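Local coordinates for protein oxidoreductase (Azotobacter vinelandii, PDB 7D5M) that binds NAD+ and, as a homologue of inositol dehydrogenase in the Gfo/Idh/MocA family, probably catalyses NAD-dependent oxidation of a sugar or polyol substrate, at residues G163-V168 with I273-S278; S278-E283 with L292-Q297; E123-R128 with A365-V370. All coordinates share one frame; numbering follows the deposited sequence.

Contacts 1 and 2 lie in the same large mixed sheet of the C-terminal domain, either side of the pairing of strands 271-277 and 280-285, their centres about 8 Å apart. They share S278 at the intervening turn, and both touch the second subunit. Contact 1 is mostly buried and broken by a beta bulge, whereas contact 2 is a regular hairpin only partly buried, with two glutamates, E283 and E295, on one face. R274 of contact 1 forms salt bridges with both. Contact 3, about 27 Å from contact 1 between centres and nearer the chain's middle, joins a Rossmann-domain helix to one near the C-terminus by apolar packing and an arginine guanidinium against a valine, instead of backbone bonds.

Contact 1: residues G163-V168 with I273-S278; sequences GEIRMV and IRVIGS
I165-V168 and I273-G277 run antiparallel in the mixed sheet of the C-terminal alpha/beta domain, their axes 157° apart, and meet at a classic beta bulge. I276 O accepts from both R166 N (2.8 Å) and M167 N (3.1 Å), each donor lying in the carbonyl plane, so two residues of one strand face one of the other. Beyond the bulge the ladder is regular: I276 N returns a nearly straight bond to M167 O (2.8 Å, 173°), and V168 lies opposite V275 as a non-hydrogen-bonded pair. At the loop end of the pair, E164 and S278 exchange bonds: S278 N reaches E164 O, while E164 N donates to S278 OG. The serine hydroxyl gets there because chi1 of 60° sets it between its own backbone N and carbonyl carbon. On one face of the sheet I165 CG2 meets V275 CG1 at 3.9 Å, their side chains crossing at a slant, and V168 lies alongside I273; helix 202-217 packs against V168, I273 and V275. On the other face M167 CE touches I276 CG2, with Y245 of the second subunit packed on M167. The extended R166 chain carries its guanidinium past the strand end, where NH1 bonds to S178 O of the second subunit and to a water that also donates to G277 O. S278 CB sits over the centre of that guanidinium, 3.5 Å from R166 CZ.

Contact 2: residues S278-E283 with L292-Q297; sequences SRASLE and LAFEIQ
I296 lies over one face of the R279 guanidinium, its CG1 displaced toward the rim and its CD1 3.7 Å from R279 NH2. The two side chains run alongside each other in the same direction. At the edge of the F294 ring, near its plane, is R279 NH1, 4.1 Å from F294 CZ; the guanidinium and ring planes are 49° apart. NH1 is held by E161 O. With CG anti to its backbone N (chi1 177°), F294 sends its ring forward along its own strand, bringing CE1 to 3.8 Å from A280 CB. A280, L282, F294 and I296 share this face, where helix 148-158 packs on L282 and F294. On the other face, E283 and E295 each bind R274 of the adjoining strand, which probably eases the repulsion between their carboxylates. S281 OG there bonds to A265 O of the second subunit. Paired backbone bonds join S281 with E295 and E283 with A293; E295 N meets S281 O at 2.8 Å, whereas S281 N approaches E295 O from 42° above the carbonyl plane. Q297 N adds a last bond to R279 O. This is an antiparallel beta hairpin near one edge of the domain's mixed sheet, inside strand 301-305.

Contact 3: residues E123-R128 with A365-V370; sequences EAETLR and AGVEGV
Helix 121-133 of the NAD-binding Rossmann domain packs here against helix 363-381 of the C-terminal part of the chain. The short segments run antiparallel, 172° between directions, with axes 9.4 Å apart. V367 is the residue at the centre: its CG2 lies 3.8 Å from A124 O and 4.1 Å from A124 CB, where the two backbones come nearest. A turn further along the second helix, V370 CG1 touches the same A124 methyl at 4.2 Å. R128, one turn after A124, completes the contact. Its chain starts with CG anti to the backbone N but bends at chi3 (56°), bringing the guanidinium against V367; the two side chains cross at about a right angle. V367 CG2 then sits over the centre of one guanidinium face, while CG1 is 3.7 Å from R128 NH2. E125 OE1 meets NH2 in the guanidinium plane, in a 2.9 Å salt bridge; NH1 bonds to H364 ND1, and together these should fix the group's rotation. No other subunit touches these segments. The V370 side chain is about 8 Å from those of K115 and H97, both NAD-binding, placing this antiparallel helix pair near the cofactor site.

Contact 1: residues G163-V168 with I273-S278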
loop_
_atom_site.group_PDB
_atom_site.type_symbol
_atom_site.label_atom_id
_atom_site.label_comp_id
_atom_site.label_asym_id
_atom_site.label_seq_id
_atom_site.Cartn_x
_atom_site.Cartn_y
_atom_site.Cartn_z
ATOM N N GLY A 163 -21.420 -6.977 12.860
ATOM C CA GLY A 163 -22.837 -6.617 13.043
ATOM C C GLY A 163 -23.695 -7.257 11.970
ATOM O O GLY A 163 -23.319 -8.327 11.452
ATOM N N GLU A 164 -24.826 -6.646 11.627
ATOM C CA GLU A 164 -25.742 -7.233 10.616
ATOM C C GLU A 164 -25.147 -6.990 9.226
ATOM O O GLU A 164 -24.682 -5.870 8.933
ATOM C CB GLU A 164 -27.181 -6.729 10.768
ATOM C CG GLU A 164 -27.368 -5.244 10.578
ATOM C CD GLU A 164 -28.777 -4.768 10.922
ATOM O OE1 GLU A 164 -29.743 -5.381 10.419
ATOM O OE2 GLU A 164 -28.902 -3.786 11.684
ATOM N N ILE A 165 -25.135 -8.027 8.402
ATOM C CA ILE A 165 -24.480 -7.961 7.069
ATOM C C ILE A 165 -25.394 -7.174 6.129
ATOM O O ILE A 165 -26.620 -7.440 6.095
ATOM C CB ILE A 165 -24.131 -9.362 6.542
ATOM C CG1 ILE A 165 -23.339 -10.176 7.569
ATOM C CG2 ILE A 165 -23.406 -9.265 5.209
ATOM C CD1 ILE A 165 -22.072 -9.524 8.066
ATOM N N ARG A 166 -24.826 -6.201 5.426
ATOM C CA ARG A 166 -25.576 -5.280 4.540
ATOM C C ARG A 166 -25.178 -5.515 3.085
ATOM O O ARG A 166 -26.067 -5.549 2.225
ATOM C CB ARG A 166 -25.330 -3.832 4.976
ATOM C CG ARG A 166 -25.978 -3.521 6.318
ATOM C CD ARG A 166 -25.733 -2.123 6.841
ATOM N NE ARG A 166 -26.626 -1.825 7.952
ATOM C CZ ARG A 166 -26.546 -0.759 8.733
ATOM N NH1 ARG A 166 -25.576 0.124 8.575
ATOM N NH2 ARG A 166 -27.437 -0.586 9.694
ATOM N N MET A 167 -23.883 -5.626 2.810
ATOM C CA MET A 167 -23.393 -5.772 1.418
ATOM C C MET A 167 -22.256 -6.777 1.326
ATOM O O MET A 167 -21.445 -6.879 2.264
ATOM C CB MET A 167 -22.888 -4.449 0.858
ATOM C CG MET A 167 -23.989 -3.533 0.473
ATOM S SD MET A 167 -23.379 -1.874 0.567
ATOM C CE MET A 167 -23.605 -1.711 2.333
ATOM N N VAL A 168 -22.213 -7.454 0.186
ATOM C CA VAL A 168 -21.125 -8.385 -0.202
ATOM C C VAL A 168 -20.629 -7.948 -1.580
ATOM O O VAL A 168 -21.365 -8.144 -2.556
ATOM C CB VAL A 168 -21.609 -9.846 -0.199
ATOM C CG1 VAL A 168 -20.424 -10.792 -0.312
ATOM C CG2 VAL A 168 -22.441 -10.154 1.040
ATOM N N ILE A 273 -12.910 -9.675 -2.107
ATOM C CA ILE A 273 -14.254 -9.773 -1.489
ATOM C C ILE A 273 -14.269 -8.843 -0.282
ATOM O O ILE A 273 -13.357 -8.901 0.545
ATOM C CB ILE A 273 -14.644 -11.217 -1.136
ATOM C CG1 ILE A 273 -16.005 -11.249 -0.437
ATOM C CG2 ILE A 273 -13.574 -11.921 -0.317
ATOM C CD1 ILE A 273 -16.671 -12.592 -0.471
ATOM N N ARG A 274 -15.255 -7.956 -0.244
ATOM C CA ARG A 274 -15.465 -7.055 0.909
ATOM C C ARG A 274 -16.849 -7.376 1.459
ATOM O O ARG A 274 -17.824 -7.297 0.697
ATOM C CB ARG A 274 -15.349 -5.584 0.504
ATOM C CG ARG A 274 -15.498 -4.615 1.667
ATOM C CD ARG A 274 -15.343 -3.163 1.245
ATOM N NE ARG A 274 -15.416 -2.254 2.375
ATOM C CZ ARG A 274 -14.414 -1.947 3.190
ATOM N NH1 ARG A 274 -13.203 -2.465 3.027
ATOM N NH2 ARG A 274 -14.624 -1.102 4.181
ATOM N N VAL A 275 -16.913 -7.764 2.718
ATOM C CA VAL A 275 -18.205 -7.994 3.411
ATOM C C VAL A 275 -18.415 -6.802 4.330
ATOM O O VAL A 275 -17.544 -6.551 5.175
ATOM C CB VAL A 275 -18.215 -9.324 4.180
ATOM C CG1 VAL A 275 -19.558 -9.544 4.855
ATOM C CG2 VAL A 275 -17.857 -10.489 3.276
ATOM N N ILE A 276 -19.536 -6.101 4.154
ATOM C CA ILE A 276 -19.828 -4.835 4.872
ATOM C C ILE A 276 -21.019 -5.070 5.799
ATOM O O ILE A 276 -22.109 -5.391 5.304
ATOM C CB ILE A 276 -20.088 -3.693 3.874
ATOM C CG1 ILE A 276 -18.934 -3.579 2.874
ATOM C CG2 ILE A 276 -20.345 -2.398 4.635
ATOM C CD1 ILE A 276 -19.250 -2.797 1.644
ATOM N N GLY A 277 -20.787 -4.910 7.095
ATOM C CA GLY A 277 -21.815 -5.020 8.141
ATOM C C GLY A 277 -22.151 -3.664 8.728
ATOM O O GLY A 277 -21.469 -2.657 8.408
ATOM N N SER A 278 -23.159 -3.630 9.597
ATOM C CA SER A 278 -23.588 -2.407 10.311
ATOM C C SER A 278 -22.461 -1.885 11.217
ATOM O O SER A 278 -22.426 -0.667 11.464
ATOM C CB SER A 278 -24.858 -2.670 11.081
ATOM O OG SER A 278 -24.652 -3.695 12.045
HETATM O O HOH W 1 -22.876 -0.445 7.520
#

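Contact 2: residues S278-E283 with L292-Q297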
loop_
_atom_site.group_PDB
_atom_site.type_symbol
_atom_site.label_atom_id
_atom_site.label_comp_id
_atom_site.label_asym_id
_atom_site.label_seq_id
_atom_site.Cartn_x
_atom_site.Cartn_y
_atom_site.Cartn_z
ATOM N N SER A 278 -23.159 -3.630 9.597
ATOM C CA SER A 278 -23.588 -2.407 10.311
ATOM C C SER A 278 -22.461 -1.885 11.217
ATOM O O SER A 278 -22.426 -0.667 11.464
ATOM C CB SER A 278 -24.858 -2.670 11.081
ATOM O OG SER A 278 -24.652 -3.695 12.045
ATOM N N ARG A 279 -21.575 -2.752 11.717
ATOM C CA ARG A 279 -20.514 -2.383 12.692
ATOM C C ARG A 279 -19.160 -2.225 11.996
ATOM O O ARG A 279 -18.358 -1.399 12.444
ATOM C CB ARG A 279 -20.417 -3.442 13.798
ATOM C CG ARG A 279 -19.245 -3.263 14.756
ATOM C CD ARG A 279 -19.300 -4.246 15.912
ATOM N NE ARG A 279 -18.236 -4.000 16.878
ATOM C CZ ARG A 279 -17.070 -4.645 16.959
ATOM N NH1 ARG A 279 -16.757 -5.634 16.135
ATOM N NH2 ARG A 279 -16.210 -4.290 17.897
ATOM N N ALA A 280 -18.859 -3.069 11.015
ATOM C CA ALA A 280 -17.483 -3.235 10.510
ATOM C C ALA A 280 -17.520 -3.910 9.145
ATOM O O ALA A 280 -18.530 -4.547 8.821
ATOM C CB ALA A 280 -16.666 -4.039 11.501
ATOM N N SER A 281 -16.427 -3.782 8.397
ATOM C CA SER A 281 -16.192 -4.503 7.127
ATOM C C SER A 281 -14.949 -5.383 7.253
ATOM O O SER A 281 -14.072 -5.092 8.072
ATOM C CB SER A 281 -16.052 -3.555 5.970
ATOM O OG SER A 281 -17.230 -2.783 5.796
ATOM N N LEU A 282 -14.891 -6.453 6.472
ATOM C CA LEU A 282 -13.613 -7.147 6.227
ATOM C C LEU A 282 -13.392 -7.199 4.721
ATOM O O LEU A 282 -14.367 -7.148 3.951
ATOM C CB LEU A 282 -13.575 -8.520 6.903
ATOM C CG LEU A 282 -14.682 -9.505 6.584
ATOM C CD1 LEU A 282 -14.459 -10.184 5.244
ATOM C CD2 LEU A 282 -14.770 -10.550 7.689
ATOM N N GLU A 283 -12.135 -7.287 4.304
ATOM C CA GLU A 283 -11.810 -7.333 2.863
ATOM C C GLU A 283 -10.554 -8.170 2.641
ATOM O O GLU A 283 -9.566 -7.983 3.354
ATOM C CB GLU A 283 -11.656 -5.935 2.278
ATOM C CG GLU A 283 -11.441 -5.955 0.770
ATOM C CD GLU A 283 -11.469 -4.592 0.097
ATOM O OE1 GLU A 283 -12.083 -3.672 0.658
ATOM O OE2 GLU A 283 -10.873 -4.462 -0.996
ATOM N N LEU A 292 -5.875 -9.879 6.016
ATOM C CA LEU A 292 -7.335 -9.641 5.958
ATOM C C LEU A 292 -7.614 -8.292 6.620
ATOM O O LEU A 292 -7.281 -8.130 7.817
ATOM C CB LEU A 292 -8.054 -10.789 6.661
ATOM C CG LEU A 292 -9.577 -10.659 6.740
ATOM C CD1 LEU A 292 -10.206 -10.877 5.378
ATOM C CD2 LEU A 292 -10.130 -11.645 7.750
ATOM N N ALA A 293 -8.129 -7.336 5.849
ATOM C CA ALA A 293 -8.513 -6.001 6.362
ATOM C C ALA A 293 -9.718 -6.174 7.282
ATOM O O ALA A 293 -10.650 -6.887 6.894
ATOM C CB ALA A 293 -8.841 -5.048 5.240
ATOM N N PHE A 294 -9.693 -5.552 8.454
ATOM C CA PHE A 294 -10.818 -5.573 9.422
ATOM C C PHE A 294 -11.032 -4.147 9.903
ATOM O O PHE A 294 -10.157 -3.589 10.571
ATOM C CB PHE A 294 -10.572 -6.551 10.570
ATOM C CG PHE A 294 -11.653 -6.551 11.624
ATOM C CD1 PHE A 294 -12.992 -6.593 11.275
ATOM C CD2 PHE A 294 -11.324 -6.546 12.970
ATOM C CE1 PHE A 294 -13.979 -6.602 12.252
ATOM C CE2 PHE A 294 -12.312 -6.572 13.940
ATOM C CZ PHE A 294 -13.634 -6.591 13.579
ATOM N N GLU A 295 -12.162 -3.570 9.526
ATOM C CA GLU A 295 -12.362 -2.103 9.591
ATOM C C GLU A 295 -13.645 -1.814 10.366
ATOM O O GLU A 295 -14.729 -1.770 9.757
ATOM C CB GLU A 295 -12.348 -1.537 8.176
ATOM C CG GLU A 295 -11.131 -1.996 7.389
ATOM C CD GLU A 295 -10.958 -1.355 6.024
ATOM O OE1 GLU A 295 -11.973 -0.933 5.417
ATOM O OE2 GLU A 295 -9.788 -1.253 5.579
ATOM N N ILE A 296 -13.501 -1.614 11.673
ATOM C CA ILE A 296 -14.646 -1.267 12.562
ATOM C C ILE A 296 -14.934 0.221 12.359
ATOM O O ILE A 296 -13.980 1.032 12.484
ATOM C CB ILE A 296 -14.339 -1.600 14.032
ATOM C CG1 ILE A 296 -14.032 -3.085 14.250
ATOM C CG2 ILE A 296 -15.472 -1.110 14.921
ATOM C CD1 ILE A 296 -13.428 -3.393 15.600
ATOM N N GLN A 297 -16.183 0.578 12.059
ATOM C CA GLN A 297 -16.534 2.005 11.867
ATOM C C GLN A 297 -16.186 2.777 13.144
ATOM O O GLN A 297 -16.612 2.357 14.243
ATOM C CB GLN A 297 -18.000 2.213 11.487
ATOM C CG GLN A 297 -18.335 3.696 11.306
ATOM C CD GLN A 297 -17.481 4.374 10.260
ATOM O OE1 GLN A 297 -17.124 3.771 9.242
ATOM N NE2 GLN A 297 -17.162 5.645 10.484
HETATM O O HOH W 2 -18.705 0.495 14.526
HETATM O O HOH W 3 -10.025 -2.118 2.974
#

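Contact 3: residues E123-R128 with A365-V370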
loop_
_atom_site.group_PDB
_atom_site.type_symbol
_atom_site.label_atom_id
_atom_site.label_comp_id
_atom_site.label_asym_id
_atom_site.label_seq_id
_atom_site.Cartn_x
_atom_site.Cartn_y
_atom_site.Cartn_z
ATOM N N GLU A 123 -27.736 -30.818 -15.852
ATOM C CA GLU A 123 -26.548 -31.714 -15.815
ATOM C C GLU A 123 -25.979 -31.759 -14.391
ATOM O O GLU A 123 -25.623 -32.851 -13.916
ATOM C CB GLU A 123 -25.438 -31.219 -16.744
ATOM C CG GLU A 123 -25.598 -31.605 -18.199
ATOM C CD GLU A 123 -24.512 -30.983 -19.063
ATOM O OE1 GLU A 123 -24.375 -29.746 -19.026
ATOM O OE2 GLU A 123 -23.787 -31.725 -19.745
ATOM N N ALA A 124 -25.843 -30.600 -13.742
ATOM C CA ALA A 124 -25.294 -30.491 -12.372
ATOM C C ALA A 124 -26.146 -31.327 -11.408
ATOM O O ALA A 124 -25.570 -32.071 -10.583
ATOM C CB ALA A 124 -25.250 -29.050 -11.933
ATOM N N GLU A 125 -27.471 -31.193 -11.495
ATOM C CA GLU A 125 -28.426 -31.915 -10.613
ATOM C C GLU A 125 -28.258 -33.423 -10.841
ATOM O O GLU A 125 -28.266 -34.175 -9.843
ATOM C CB GLU A 125 -29.860 -31.448 -10.871
ATOM C CG GLU A 125 -30.095 -30.005 -10.467
ATOM C CD GLU A 125 -30.359 -29.759 -8.995
ATOM O OE1 GLU A 125 -30.169 -30.682 -8.172
ATOM O OE2 GLU A 125 -30.761 -28.635 -8.674
ATOM N N THR A 126 -28.097 -33.848 -12.094
ATOM C CA THR A 126 -27.890 -35.274 -12.458
ATOM C C THR A 126 -26.577 -35.780 -11.851
ATOM O O THR A 126 -26.577 -36.864 -11.240
ATOM C CB THR A 126 -27.884 -35.464 -13.978
ATOM O OG1 THR A 126 -29.159 -34.991 -14.403
ATOM C CG2 THR A 126 -27.642 -36.901 -14.382
ATOM N N LEU A 127 -25.487 -35.037 -12.032
ATOM C CA LEU A 127 -24.167 -35.420 -11.475
ATOM C C LEU A 127 -24.288 -35.592 -9.966
ATOM O O LEU A 127 -23.736 -36.570 -9.427
ATOM C CB LEU A 127 -23.139 -34.326 -11.764
ATOM C CG LEU A 127 -22.315 -34.478 -13.033
ATOM C CD1 LEU A 127 -21.125 -33.537 -12.956
ATOM C CD2 LEU A 127 -21.849 -35.913 -13.254
ATOM N N ARG A 128 -24.948 -34.639 -9.305
ATOM C CA ARG A 128 -25.052 -34.669 -7.831
ATOM C C ARG A 128 -25.822 -35.930 -7.428
ATOM O O ARG A 128 -25.389 -36.626 -6.491
ATOM C CB ARG A 128 -25.704 -33.407 -7.266
ATOM C CG ARG A 128 -25.975 -33.540 -5.775
ATOM C CD ARG A 128 -26.240 -32.250 -5.050
ATOM N NE ARG A 128 -27.339 -31.507 -5.618
ATOM C CZ ARG A 128 -27.690 -30.283 -5.239
ATOM N NH1 ARG A 128 -27.025 -29.655 -4.283
ATOM N NH2 ARG A 128 -28.720 -29.695 -5.815
ATOM N N ALA A 365 -21.355 -27.227 -3.720
ATOM C CA ALA A 365 -20.725 -25.954 -4.147
ATOM C C ALA A 365 -20.686 -25.909 -5.678
ATOM O O ALA A 365 -20.986 -24.842 -6.258
ATOM C CB ALA A 365 -19.348 -25.830 -3.561
ATOM N N GLY A 366 -20.315 -27.026 -6.310
ATOM C CA GLY A 366 -20.252 -27.144 -7.774
ATOM C C GLY A 366 -21.609 -26.859 -8.396
ATOM O O GLY A 366 -21.665 -26.080 -9.370
ATOM N N VAL A 367 -22.680 -27.428 -7.837
ATOM C CA VAL A 367 -24.064 -27.201 -8.351
ATOM C C VAL A 367 -24.400 -25.707 -8.268
ATOM O O VAL A 367 -24.929 -25.169 -9.258
ATOM C CB VAL A 367 -25.108 -28.061 -7.616
ATOM C CG1 VAL A 367 -26.527 -27.665 -7.997
ATOM C CG2 VAL A 367 -24.873 -29.539 -7.875
ATOM N N GLU A 368 -24.111 -25.055 -7.140
ATOM C CA GLU A 368 -24.451 -23.621 -6.927
ATOM C C GLU A 368 -23.706 -22.741 -7.940
ATOM O O GLU A 368 -24.330 -21.796 -8.438
ATOM C CB GLU A 368 -24.151 -23.189 -5.493
ATOM C CG GLU A 368 -25.146 -23.739 -4.500
ATOM C CD GLU A 368 -26.588 -23.605 -4.969
ATOM O OE1 GLU A 368 -27.015 -22.448 -5.264
ATOM O OE2 GLU A 368 -27.268 -24.660 -5.094
ATOM N N GLY A 369 -22.437 -23.040 -8.231
ATOM C CA GLY A 369 -21.640 -22.310 -9.237
ATOM C C GLY A 369 -22.317 -22.348 -10.597
ATOM O O GLY A 369 -22.381 -21.315 -11.279
ATOM N N VAL A 370 -22.828 -23.518 -10.980
ATOM C CA VAL A 370 -23.515 -23.704 -12.286
ATOM C C VAL A 370 -24.845 -22.946 -12.246
ATOM O O VAL A 370 -25.153 -22.264 -13.225
ATOM C CB VAL A 370 -23.706 -25.194 -12.604
ATOM C CG1 VAL A 370 -24.550 -25.416 -13.856
ATOM C CG2 VAL A 370 -22.364 -25.879 -12.707
#